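Local coordinates for protein alginate lyase, family PL7 (Zobellia galactanivorans, PDB 3ZPY) that probably cleaves the seaweed polysaccharide alginate by beta-elimination, this chain being the PL7 catalytic domain of a longer enzyme, at residues 139-144 / 222-227; 186-191 / 213-218; 193-196 / 201-204. All blocks are in the same frame, centred on the assembly; numbering follows the deposited sequence.

Contact 1: 139-144 / 222-227; sequences VVRVQF and YLQSVK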
ATOM      1  N   VAL A 139       5.196  -5.289   8.549  1.00  6.97           N
ATOM      2  CA  VAL A 139       6.239  -4.620   9.369  1.00  6.17           C
ATOM      3  C   VAL A 139       5.814  -3.179   9.640  1.00  5.39           C
ATOM      4  O   VAL A 139       5.887  -2.681  10.754  1.00  6.05           O
ATOM      5  CB  VAL A 139       7.598  -4.687   8.675  1.00  6.91           C
ATOM      6  CG1 VAL A 139       8.614  -3.831   9.366  1.00  6.94           C
ATOM      7  CG2 VAL A 139       8.078  -6.132   8.535  1.00  7.33           C
ATOM      8  N   VAL A 140       5.387  -2.496   8.560  1.00  4.95           N
ATOM      9  CA  VAL A 140       4.885  -1.075   8.716  1.00  4.52           C
ATOM     10  C   VAL A 140       3.835  -0.857   7.644  1.00  4.67           C
ATOM     11  O   VAL A 140       3.977  -1.373   6.516  1.00  5.87           O
ATOM     12  CB  VAL A 140       6.052  -0.029   8.666  1.00  4.97           C
ATOM     13  CG1 VAL A 140       6.673   0.080   7.246  1.00  7.09           C
ATOM     14  CG2 VAL A 140       5.570   1.354   9.143  1.00  5.30           C
ATOM     15  N   ARG A 141       2.814  -0.111   8.032  1.00  4.89           N
ATOM     16  CA  ARG A 141       1.830   0.452   7.124  1.00  4.61           C
ATOM     17  C   ARG A 141       1.839   1.961   7.264  1.00  4.63           C
ATOM     18  O   ARG A 141       1.650   2.485   8.369  1.00  5.21           O
ATOM     19  CB  ARG A 141       0.450  -0.071   7.479  1.00  4.93           C
ATOM     20  CG  ARG A 141       0.251  -1.526   7.070  1.00  5.61           C
ATOM     21  CD  ARG A 141      -1.245  -1.900   7.056  1.00  7.86           C
ATOM     22  NE  ARG A 141      -1.949  -1.606   8.313  1.00  8.50           N
ATOM     23  CZ  ARG A 141      -1.937  -2.397   9.373  1.00  8.81           C
ATOM     24  NH1 ARG A 141      -1.214  -3.509   9.395  1.00  8.34           N
ATOM     25  NH2 ARG A 141      -2.612  -2.047  10.480  1.00 10.77           N
ATOM     26  N   VAL A 142       2.019   2.683   6.130  1.00  4.02           N
ATOM     27  CA  VAL A 142       2.020   4.143   6.094  1.00  4.58           C
ATOM     28  C   VAL A 142       0.624   4.550   5.625  1.00  3.96           C
ATOM     29  O   VAL A 142       0.225   4.133   4.539  1.00  4.57           O
ATOM     30  CB  VAL A 142       3.101   4.574   5.107  1.00  4.89           C
ATOM     31  CG1 VAL A 142       3.085   6.100   5.005  1.00  6.19           C
ATOM     32  CG2 VAL A 142       4.493   4.076   5.496  1.00  6.12           C
ATOM     33  N   GLN A 143      -0.089   5.310   6.471  1.00  4.42           N
ATOM     34  CA  GLN A 143      -1.514   5.499   6.244  1.00  5.44           C
ATOM     35  C   GLN A 143      -1.872   6.960   6.463  1.00  4.89           C
ATOM     36  O   GLN A 143      -1.197   7.678   7.139  1.00  5.14           O
ATOM     37  CB  GLN A 143      -2.361   4.691   7.248  1.00  5.32           C
ATOM     38  CG  GLN A 143      -1.975   3.191   7.178  1.00  7.05           C
ATOM     39  CD  GLN A 143      -2.330   2.419   8.343  1.00  8.92           C
ATOM     40  OE1 GLN A 143      -2.852   1.293   8.231  1.00 11.66           O
ATOM     41  NE2 GLN A 143      -1.955   2.963   9.504  1.00 13.49           N
ATOM     42  N   PHE A 144      -2.959   7.387   5.804  1.00  4.65           N
ATOM     43  CA  PHE A 144      -3.690   8.578   6.228  1.00  4.65           C
ATOM     44  C   PHE A 144      -5.050   8.168   6.839  1.00  5.51           C
ATOM     45  O   PHE A 144      -5.719   7.315   6.270  1.00  5.14           O
ATOM     46  CB  PHE A 144      -3.923   9.561   5.072  1.00  4.68           C
ATOM     47  CG  PHE A 144      -2.720  10.325   4.626  1.00  4.56           C
ATOM     48  CD1 PHE A 144      -1.593  10.582   5.429  1.00  6.15           C
ATOM     49  CD2 PHE A 144      -2.793  10.919   3.370  1.00  5.21           C
ATOM     50  CE1 PHE A 144      -0.524  11.311   4.896  1.00  6.05           C
ATOM     51  CE2 PHE A 144      -1.764  11.676   2.854  1.00  6.07           C
ATOM     52  CZ  PHE A 144      -0.618  11.879   3.648  1.00  6.82           C
ATOM     53  N   TYR A 222      -4.278   0.131  -0.066  1.00  5.57           N
ATOM     54  CA  TYR A 222      -4.758  -0.980   0.803  1.00  5.70           C
ATOM     55  C   TYR A 222      -5.707  -0.320   1.735  1.00  5.11           C
ATOM     56  O   TYR A 222      -5.314   0.378   2.644  1.00  5.56           O
ATOM     57  CB  TYR A 222      -3.508  -1.595   1.505  1.00  5.84           C
ATOM     58  CG  TYR A 222      -3.749  -2.787   2.413  1.00  6.12           C
ATOM     59  CD1 TYR A 222      -4.864  -3.611   2.290  1.00  6.96           C
ATOM     60  CD2 TYR A 222      -2.743  -3.102   3.324  1.00  6.01           C
ATOM     61  CE1 TYR A 222      -5.019  -4.691   3.144  1.00  7.59           C
ATOM     62  CE2 TYR A 222      -2.878  -4.137   4.149  1.00  7.72           C
ATOM     63  CZ  TYR A 222      -4.003  -4.970   4.039  1.00  7.97           C
ATOM     64  OH  TYR A 222      -4.199  -6.152   4.853  1.00 11.10           O
ATOM     65  N   LEU A 223      -7.012  -0.583   1.588  1.00  5.42           N
ATOM     66  CA  LEU A 223      -7.973   0.065   2.544  1.00  5.99           C
ATOM     67  C   LEU A 223      -7.782  -0.508   3.890  1.00  5.65           C
ATOM     68  O   LEU A 223      -7.284  -1.653   4.042  1.00  6.91           O
ATOM     69  CB  LEU A 223      -9.436  -0.124   2.091  1.00  6.93           C
ATOM     70  CG  LEU A 223      -9.788   0.423   0.707  1.00  7.55           C
ATOM     71  CD1 LEU A 223     -11.304   0.361   0.492  1.00  6.58           C
ATOM     72  CD2 LEU A 223      -9.258   1.827   0.482  1.00  6.97           C
ATOM     73  N   GLN A 224      -8.170   0.267   4.896  1.00  5.62           N
ATOM     74  CA  GLN A 224      -8.111  -0.111   6.309  1.00  4.95           C
ATOM     75  C   GLN A 224      -9.429   0.032   7.037  1.00  7.04           C
ATOM     76  O   GLN A 224     -10.248   0.818   6.599  1.00  6.21           O
ATOM     77  CB  GLN A 224      -6.919   0.514   7.066  1.00  6.79           C
ATOM     78  CG  GLN A 224      -5.586   0.079   6.544  1.00  6.64           C
ATOM     79  CD  GLN A 224      -5.232  -1.332   7.063  1.00 10.70           C
ATOM     80  OE1 GLN A 224      -5.191  -1.526   8.258  1.00 13.21           O
ATOM     81  NE2 GLN A 224      -5.071  -2.311   6.186  1.00 17.54           N
ATOM     82  N   SER A 225      -9.617  -0.739   8.105  1.00  7.40           N
ATOM     83  CA  SER A 225     -10.825  -0.614   8.925  1.00  7.10           C
ATOM     84  C   SER A 225     -12.136  -0.834   8.195  1.00  7.86           C
ATOM     85  O   SER A 225     -13.193  -0.252   8.561  1.00  8.80           O
ATOM     86  CB  SER A 225     -10.804   0.760   9.706  1.00  8.09           C
ATOM     87  OG  SER A 225      -9.696   0.897  10.517  1.00 10.18           O
ATOM     88  N   VAL A 226     -12.098  -1.684   7.179  1.00  7.08           N
ATOM     89  CA  VAL A 226     -13.298  -1.997   6.333  1.00  8.81           C
ATOM     90  C   VAL A 226     -13.555  -3.492   6.288  1.00  8.88           C
ATOM     91  O   VAL A 226     -14.242  -3.978   5.412  1.00  9.36           O
ATOM     92  CB  VAL A 226     -13.290  -1.332   4.948  1.00  7.59           C
ATOM     93  CG1 VAL A 226     -13.527   0.158   5.167  1.00  9.19           C
ATOM     94  CG2 VAL A 226     -12.013  -1.704   4.129  1.00  9.52           C
ATOM     95  N   LYS A 227     -13.040  -4.175   7.301  1.00  9.79           N
ATOM     96  CA  LYS A 227     -13.265  -5.622   7.395  1.00 12.64           C
ATOM     97  C   LYS A 227     -14.760  -5.856   7.502  1.00 12.25           C
ATOM     98  O   LYS A 227     -15.448  -5.281   8.383  1.00 13.96           O
ATOM     99  CB  LYS A 227     -12.519  -6.216   8.597  1.00 15.54           C
ATOM    100  CG  LYS A 227     -10.997  -6.139   8.442  1.00 17.18           C
ATOM    101  CD  LYS A 227     -10.267  -7.079   9.395  1.00 21.38           C
ATOM    102  CE  LYS A 227      -8.751  -7.072   9.151  1.00 25.81           C
ATOM    103  NZ  LYS A 227      -7.992  -8.032  10.015  1.00 29.21           N
TER
HETATM  104  O   HOH W   1      -4.520   0.097  10.382  1.00 18.85           O
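The guanidinium of Arg141 rests obliquely against the side-chain amide of Gln224, the two flat groups only 29° apart in tilt. Its NE comes to 3.2 Å from Gln224 OE1. A bend at the third torsion of Arg141 (-54°) turns the guanidinium off the line of its methylenes, and the elbow this makes, at CD, sits 4.0 Å from CE2 of the Tyr222 ring. Along its own strand NE donates to Gln143 OE1 at 3.0 Å, with the donor well out of the carbonyl plane of that amide (42°). Gln143 OE1 also packs on the aliphatic part of Gln224, 3.4 Å from its CG, the two glutamine chains crossing nearly at right angles. One water gathers the three residues: Arg141 NH2 donates to it over 2.9 Å at the guanidinium edge, and it donates in turn to Gln143 OE1 and, over 2.8 Å, to Gln224 OE1. The other end of the Gln224 amide folds back over Tyr222, with NE2 above the ring centre. Salt bridges from Arg141 to Asp138 and Glu165, and bonds from Gln143 NE2 to Ser160 and Lys158, fix the far ends of this network, so the polar groups of Arg141 and Gln143 are each held from more than one side. Tyr222 and Gln224 close the YFKxGxYxQ signature of PL7 enzymes, which in relatives lines the substrate groove; the contact is consistent with a wall of that groove. It spans the concave sheet of the jelly roll, reaching from strand 138-146 to the end of strand 221-223 over intervening strand 117-125, with strand 154-160 flanking the first segment.

Contact 2: 186-191 / 213-218; sequences LVYSGG and SENYFK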
ATOM      1  N   LEU A 186      10.832   5.385   2.324  1.00  3.98           N
ATOM      2  CA  LEU A 186      10.648   4.357   3.392  1.00  4.33           C
ATOM      3  C   LEU A 186      11.895   3.496   3.372  1.00  4.29           C
ATOM      4  O   LEU A 186      12.262   2.918   2.332  1.00  6.86           O
ATOM      5  CB  LEU A 186       9.400   3.590   3.041  1.00  5.65           C
ATOM      6  CG  LEU A 186       8.972   2.563   4.087  1.00  4.95           C
ATOM      7  CD1 LEU A 186       8.684   3.238   5.417  1.00  5.80           C
ATOM      8  CD2 LEU A 186       7.755   1.789   3.557  1.00  8.16           C
ATOM      9  N   VAL A 187      12.600   3.472   4.497  1.00  5.01           N
ATOM     10  CA  VAL A 187      13.927   2.829   4.587  1.00  5.06           C
ATOM     11  C   VAL A 187      13.816   1.767   5.670  1.00  5.17           C
ATOM     12  O   VAL A 187      13.322   2.033   6.749  1.00  6.17           O
ATOM     13  CB  VAL A 187      15.021   3.819   4.902  1.00  5.04           C
ATOM     14  CG1 VAL A 187      16.375   3.095   4.882  1.00  6.75           C
ATOM     15  CG2 VAL A 187      15.090   4.969   3.817  1.00  6.50           C
ATOM     16  N   TYR A 188      14.421   0.620   5.402  1.00  4.58           N
ATOM     17  CA  TYR A 188      14.631  -0.430   6.408  1.00  5.61           C
ATOM     18  C   TYR A 188      16.122  -0.726   6.336  1.00  5.05           C
ATOM     19  O   TYR A 188      16.603  -1.211   5.313  1.00  5.15           O
ATOM     20  CB  TYR A 188      13.798  -1.703   6.019  1.00  5.58           C
ATOM     21  CG  TYR A 188      13.514  -2.678   7.154  1.00  5.43           C
ATOM     22  CD1 TYR A 188      14.028  -2.534   8.472  1.00  5.41           C
ATOM     23  CD2 TYR A 188      12.627  -3.721   6.922  1.00  6.11           C
ATOM     24  CE1 TYR A 188      13.735  -3.499   9.495  1.00  5.51           C
ATOM     25  CE2 TYR A 188      12.294  -4.684   7.934  1.00  5.97           C
ATOM     26  CZ  TYR A 188      12.824  -4.527   9.214  1.00  5.65           C
ATOM     27  OH  TYR A 188      12.475  -5.516  10.186  1.00  6.28           O
ATOM     28  N   SER A 189      16.831  -0.378   7.432  1.00  4.59           N
ATOM     29  CA  SER A 189      18.304  -0.458   7.446  1.00  5.58           C
ATOM     30  C   SER A 189      18.745  -0.515   8.853  1.00  6.12           C
ATOM     31  O   SER A 189      18.217   0.208   9.718  1.00  5.70           O
ATOM     32  CB  SER A 189      18.920   0.789   6.735  1.00  6.16           C
ATOM     33  OG  SER A 189      20.348   0.655   6.711  1.00  7.54           O
ATOM     34  N   GLY A 190      19.682  -1.401   9.133  1.00  6.95           N
ATOM     35  CA  GLY A 190      20.184  -1.498  10.510  1.00  8.98           C
ATOM     36  C   GLY A 190      19.171  -1.967  11.562  1.00  6.58           C
ATOM     37  O   GLY A 190      19.365  -1.761  12.726  1.00  9.23           O
ATOM     38  N   GLY A 191      18.098  -2.595  11.074  1.00  8.31           N
ATOM     39  CA  GLY A 191      16.986  -3.026  11.791  1.00  7.50           C
ATOM     40  C   GLY A 191      16.020  -1.901  12.174  1.00  6.12           C
ATOM     41  O   GLY A 191      15.071  -2.129  12.853  1.00  8.24           O
ATOM     42  N   SER A 213      14.601 -11.185   8.366  1.00  8.52           N
ATOM     43  CA  SER A 213      14.534 -11.609   6.975  1.00  7.95           C
ATOM     44  C   SER A 213      13.121 -11.642   6.416  1.00  9.06           C
ATOM     45  O   SER A 213      12.117 -11.409   7.123  1.00  8.70           O
ATOM     46  CB  SER A 213      15.193 -12.985   6.856  1.00 10.27           C
ATOM     47  OG  SER A 213      14.437 -13.980   7.547  1.00 10.07           O
ATOM     48  N   GLU A 214      13.089 -11.764   5.093  1.00  9.03           N
ATOM     49  CA  GLU A 214      11.852 -12.091   4.347  1.00  8.45           C
ATOM     50  C   GLU A 214      10.853 -10.916   4.241  1.00  7.83           C
ATOM     51  O   GLU A 214       9.639 -11.094   4.290  1.00  9.30           O
ATOM     52  CB  GLU A 214      11.157 -13.370   4.843  1.00  8.68           C
ATOM     53  CG  GLU A 214      12.066 -14.600   4.839  1.00 10.91           C
ATOM     54  CD  GLU A 214      11.205 -15.810   5.005  1.00 14.58           C
ATOM     55  OE1 GLU A 214      10.673 -16.308   3.967  1.00 20.54           O
ATOM     56  OE2 GLU A 214      10.976 -16.201   6.154  1.00 17.63           O
ATOM     57  N   ASN A 215      11.399  -9.710   4.007  1.00  6.75           N
ATOM     58  CA  ASN A 215      10.631  -8.485   3.776  1.00  6.59           C
ATOM     59  C   ASN A 215      10.492  -8.193   2.302  1.00  6.90           C
ATOM     60  O   ASN A 215      11.328  -8.547   1.467  1.00  6.56           O
ATOM     61  CB  ASN A 215      11.285  -7.287   4.458  1.00  6.19           C
ATOM     62  CG  ASN A 215      11.456  -7.490   5.938  1.00  6.13           C
ATOM     63  OD1 ASN A 215      10.463  -7.494   6.732  1.00  7.31           O
ATOM     64  ND2 ASN A 215      12.710  -7.799   6.323  1.00  6.18           N
ATOM     65  N   TYR A 216       9.443  -7.443   2.025  1.00  6.95           N
ATOM     66  CA  TYR A 216       9.296  -6.836   0.693  1.00  6.27           C
ATOM     67  C   TYR A 216       8.410  -5.584   0.776  1.00  4.47           C
ATOM     68  O   TYR A 216       7.641  -5.408   1.747  1.00  4.96           O
ATOM     69  CB  TYR A 216       8.669  -7.781  -0.320  1.00  5.97           C
ATOM     70  CG  TYR A 216       7.332  -8.379   0.041  1.00  6.37           C
ATOM     71  CD1 TYR A 216       7.242  -9.528   0.830  1.00  7.05           C
ATOM     72  CD2 TYR A 216       6.144  -7.785  -0.409  1.00  6.55           C
ATOM     73  CE1 TYR A 216       5.986 -10.143   1.119  1.00  6.97           C
ATOM     74  CE2 TYR A 216       4.920  -8.366  -0.114  1.00  7.31           C
ATOM     75  CZ  TYR A 216       4.831  -9.489   0.645  1.00  7.07           C
ATOM     76  OH  TYR A 216       3.571 -10.078   0.872  1.00 10.98           O
ATOM     77  N   PHE A 217       8.608  -4.674  -0.189  1.00  3.88           N
ATOM     78  CA  PHE A 217       7.781  -3.497  -0.223  1.00  4.00           C
ATOM     79  C   PHE A 217       6.441  -3.766  -0.948  1.00  4.09           C
ATOM     80  O   PHE A 217       6.370  -4.597  -1.862  1.00  5.00           O
ATOM     81  CB  PHE A 217       8.508  -2.398  -1.009  1.00  4.54           C
ATOM     82  CG  PHE A 217       9.660  -1.817  -0.242  1.00  4.16           C
ATOM     83  CD1 PHE A 217       9.437  -1.112   0.937  1.00  4.43           C
ATOM     84  CD2 PHE A 217      10.949  -1.973  -0.716  1.00  4.54           C
ATOM     85  CE1 PHE A 217      10.525  -0.532   1.608  1.00  4.45           C
ATOM     86  CE2 PHE A 217      12.051  -1.391  -0.050  1.00  5.32           C
ATOM     87  CZ  PHE A 217      11.809  -0.646   1.089  1.00  4.42           C
ATOM     88  N   LYS A 218       5.447  -2.969  -0.542  1.00  4.53           N
ATOM     89  CA  LYS A 218       4.161  -2.872  -1.330  1.00  4.30           C
ATOM     90  C   LYS A 218       3.817  -1.426  -1.412  1.00  3.55           C
ATOM     91  O   LYS A 218       4.117  -0.642  -0.488  1.00  4.06           O
ATOM     92  CB  LYS A 218       3.003  -3.679  -0.778  1.00  5.26           C
ATOM     93  CG  LYS A 218       3.297  -5.113  -0.438  1.00  5.62           C
ATOM     94  CD  LYS A 218       1.994  -5.904  -0.226  1.00  6.79           C
ATOM     95  CE  LYS A 218       1.382  -6.299  -1.517  1.00  7.09           C
ATOM     96  NZ  LYS A 218      -0.035  -6.646  -1.539  1.00  9.19           N
TER
HETATM   97  O   HOH W   2      11.311  -7.747   9.269  1.00  7.37           O
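Two sheets of the beta jelly roll face each other here: strand 182-189 belongs to the seven-stranded sheet and strand 216-219 to the sheet opposite, and side chains fill the gap between them, the CA atoms of Leu186 and Phe217 being 9.1 Å apart. The apolar part is Leu186 against Phe217. Leu186 CD2 stands 4.1 Å from CE1 of the phenyl ring, the two side chains running alongside one another and pointing opposite ways, and CZ of the same ring comes within 3.8 Å of the Leu186 carbonyl oxygen. Ile124 and Trp90 also pack against Phe217, so the ring is enclosed in the core of the sandwich. The aromatic–amide part joins Tyr188 to Asn215. With CG anti to the backbone N (chi1 -160°), Tyr188 sends its ring toward the other sheet, where CE2 meets Asn215 ND2 at 3.5 Å; ring and amide planes are steeply inclined, 62° apart. Asn215 OD1 lies at the ring edge, in its plane. The amide has a further partner, for ND2 donates to Trp90 O, and Glu214 and Asn215 form a G1 beta bulge opposite Trp90, with positive phi at Glu214. Polar groups buried between the sheets are linked through solvent: a single water bonds to Tyr188 OH at 2.7 Å and donates to Asn215 OD1, also over 2.7 Å.

Contact 3: 193-196 / 201-204; sequences VELF and SVFR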
ATOM      1  N   VAL A 193      13.059   0.815  10.924  1.00  5.30           N
ATOM      2  CA  VAL A 193      12.064   1.194   9.895  1.00  5.87           C
ATOM      3  C   VAL A 193      11.877   2.682  10.011  1.00  5.09           C
ATOM      4  O   VAL A 193      11.720   3.241  11.096  1.00  5.26           O
ATOM      5  CB  VAL A 193      10.743   0.484  10.200  1.00  5.10           C
ATOM      6  CG1 VAL A 193       9.677   0.977   9.262  1.00  5.94           C
ATOM      7  CG2 VAL A 193      10.987  -1.009  10.063  1.00  7.92           C
ATOM      8  N   GLU A 194      11.955   3.366   8.856  1.00  4.95           N
ATOM      9  CA  GLU A 194      11.908   4.845   8.827  1.00  4.52           C
ATOM     10  C   GLU A 194      11.199   5.393   7.641  1.00  4.73           C
ATOM     11  O   GLU A 194      11.350   4.864   6.519  1.00  5.48           O
ATOM     12  CB  GLU A 194      13.316   5.408   8.906  1.00  5.08           C
ATOM     13  CG  GLU A 194      13.398   6.941   8.947  1.00  5.83           C
ATOM     14  CD  GLU A 194      14.760   7.395   9.396  1.00  6.54           C
ATOM     15  OE1 GLU A 194      15.736   6.571   9.351  1.00  8.03           O
ATOM     16  OE2 GLU A 194      14.873   8.541   9.861  1.00  8.29           O
ATOM     17  N   LEU A 195      10.358   6.398   7.932  1.00  4.77           N
ATOM     18  CA  LEU A 195       9.727   7.188   6.844  1.00  4.37           C
ATOM     19  C   LEU A 195      10.206   8.574   6.863  1.00  5.04           C
ATOM     20  O   LEU A 195      10.137   9.252   7.875  1.00  5.39           O
ATOM     21  CB  LEU A 195       8.188   7.156   7.035  1.00  4.49           C
ATOM     22  CG  LEU A 195       7.350   7.888   5.974  1.00  4.31           C
ATOM     23  CD1 LEU A 195       7.379   7.234   4.596  1.00  5.38           C
ATOM     24  CD2 LEU A 195       5.917   8.003   6.473  1.00  6.01           C
ATOM     25  N   PHE A 196      10.593   9.053   5.660  1.00  4.07           N
ATOM     26  CA  PHE A 196      10.825  10.461   5.388  1.00  4.92           C
ATOM     27  C   PHE A 196       9.663  10.958   4.510  1.00  4.50           C
ATOM     28  O   PHE A 196       9.186  10.264   3.586  1.00  4.28           O
ATOM     29  CB  PHE A 196      12.140  10.696   4.593  1.00  4.56           C
ATOM     30  CG  PHE A 196      13.423  10.277   5.330  1.00  5.30           C
ATOM     31  CD1 PHE A 196      13.841   8.919   5.350  1.00  6.40           C
ATOM     32  CD2 PHE A 196      14.298  11.227   5.795  1.00  5.98           C
ATOM     33  CE1 PHE A 196      14.990   8.558   6.084  1.00  7.74           C
ATOM     34  CE2 PHE A 196      15.435  10.898   6.502  1.00  8.14           C
ATOM     35  CZ  PHE A 196      15.786   9.577   6.602  1.00  6.48           C
ATOM     36  N   SER A 201      12.667  13.291   8.288  1.00  6.05           N
ATOM     37  CA  SER A 201      12.323  12.019   8.994  1.00  6.18           C
ATOM     38  C   SER A 201      11.145  12.276   9.918  1.00  6.35           C
ATOM     39  O   SER A 201      11.248  13.027  10.905  1.00  6.83           O
ATOM     40  CB  SER A 201      13.500  11.518   9.787  1.00  5.77           C
ATOM     41  OG  SER A 201      13.121  10.404  10.550  1.00  7.25           O
ATOM     42  N   VAL A 202      10.051  11.585   9.597  1.00  5.44           N
ATOM     43  CA  VAL A 202       8.835  11.776  10.428  1.00  5.81           C
ATOM     44  C   VAL A 202       8.514  10.607  11.382  1.00  4.78           C
ATOM     45  O   VAL A 202       7.744  10.737  12.318  1.00  6.57           O
ATOM     46  CB  VAL A 202       7.593  12.123   9.570  1.00  6.45           C
ATOM     47  CG1 VAL A 202       7.870  13.374   8.738  1.00  6.11           C
ATOM     48  CG2 VAL A 202       7.267  10.995   8.614  1.00  7.88           C
ATOM     49  N   PHE A 203       9.195   9.501  11.135  1.00  4.50           N
ATOM     50  CA  PHE A 203       8.998   8.267  11.985  1.00  4.05           C
ATOM     51  C   PHE A 203      10.250   7.422  11.830  1.00  4.43           C
ATOM     52  O   PHE A 203      10.624   7.122  10.692  1.00  4.90           O
ATOM     53  CB  PHE A 203       7.792   7.453  11.480  1.00  4.65           C
ATOM     54  CG  PHE A 203       7.674   6.175  12.233  1.00  4.18           C
ATOM     55  CD1 PHE A 203       7.144   6.126  13.476  1.00  5.49           C
ATOM     56  CD2 PHE A 203       8.212   5.025  11.656  1.00  4.92           C
ATOM     57  CE1 PHE A 203       7.120   4.913  14.204  1.00  6.60           C
ATOM     58  CE2 PHE A 203       8.171   3.825  12.338  1.00  6.64           C
ATOM     59  CZ  PHE A 203       7.625   3.766  13.602  1.00  6.74           C
ATOM     60  N   ARG A 204      10.807   6.967  12.932  1.00  5.16           N
ATOM     61  CA  ARG A 204      11.941   6.068  12.847  1.00  4.83           C
ATOM     62  C   ARG A 204      11.907   5.211  14.110  1.00  5.89           C
ATOM     63  O   ARG A 204      11.889   5.788  15.233  1.00  7.87           O
ATOM     64  CB  ARG A 204      13.255   6.884  12.785  1.00  6.51           C
ATOM     65  CG  ARG A 204      14.488   6.016  12.900  1.00  6.49           C
ATOM     66  CD  ARG A 204      15.769   6.823  12.712  1.00  6.84           C
ATOM     67  NE  ARG A 204      16.933   6.134  13.279  1.00  7.38           N
ATOM     68  CZ  ARG A 204      17.672   5.230  12.619  1.00  6.89           C
ATOM     69  NH1 ARG A 204      17.417   4.984  11.330  1.00  8.10           N
ATOM     70  NH2 ARG A 204      18.723   4.685  13.229  1.00  8.08           N
TER
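A beta hairpin at the margin of the seven-stranded sheet brings strand 193-196 against the outermost strand 201-204, antiparallel and with axes 4.7 Å apart. A classic bulge interrupts the pairing: Val202 and Phe203 both lie opposite Leu195, whose carbonyl oxygen accepts a bond of 2.9 Å from Val202 N and a weak one from Phe203 N. Leu195 N returns a bond to Phe203 O, also 2.9 Å. On one face Glu194 carries the contact. A chi1 of -177° and an extended chain beyond CG carry its carboxylate across the neighbouring strand, between two partners. Ser201 OG donates to the anti lone pair of OE2 over 2.6 Å, while Arg204 NH1 forms a salt bridge with OE1 at 3.0 Å, approaching from above the carboxylate plane (39° out of it). Each oxygen is thus gripped separately, which probably favours the charged form. On the same face the Phe196 ring packs beside Ser201, CE2 to CB 3.9 Å, and takes a cation-pi contact from Lys185. Leu195 and Phe203 point to the opposite face, into the core toward Ile159; the bulge residue Val202 touches Leu195 separately, CG2 to CD2 3.9 Å. The whole is a classic bulge in an antiparallel hairpin at the sheet edge of the PL7 jelly roll.

From the N terminus, strand 138-146 comes first and supplies one half of contact 1, whose partner arrives after 77 intervening residues and closes the widest loop. Within that loop the chain passes through 186-191, turns into the hairpin of contact 3, which closes after only four residues, and then reaches 213-218 to complete contact 2. The three are concentric, 3 within 2 within 1, and none cross. Contact 1 spans the concave sheet, contact 3 finishes the edge of the opposite one, and contact 2 joins the two sheets. Val139, Val140 and Val142 pack against residues of both inner contacts, while Val187 N probably bonds Glu194 O between neighbouring strands.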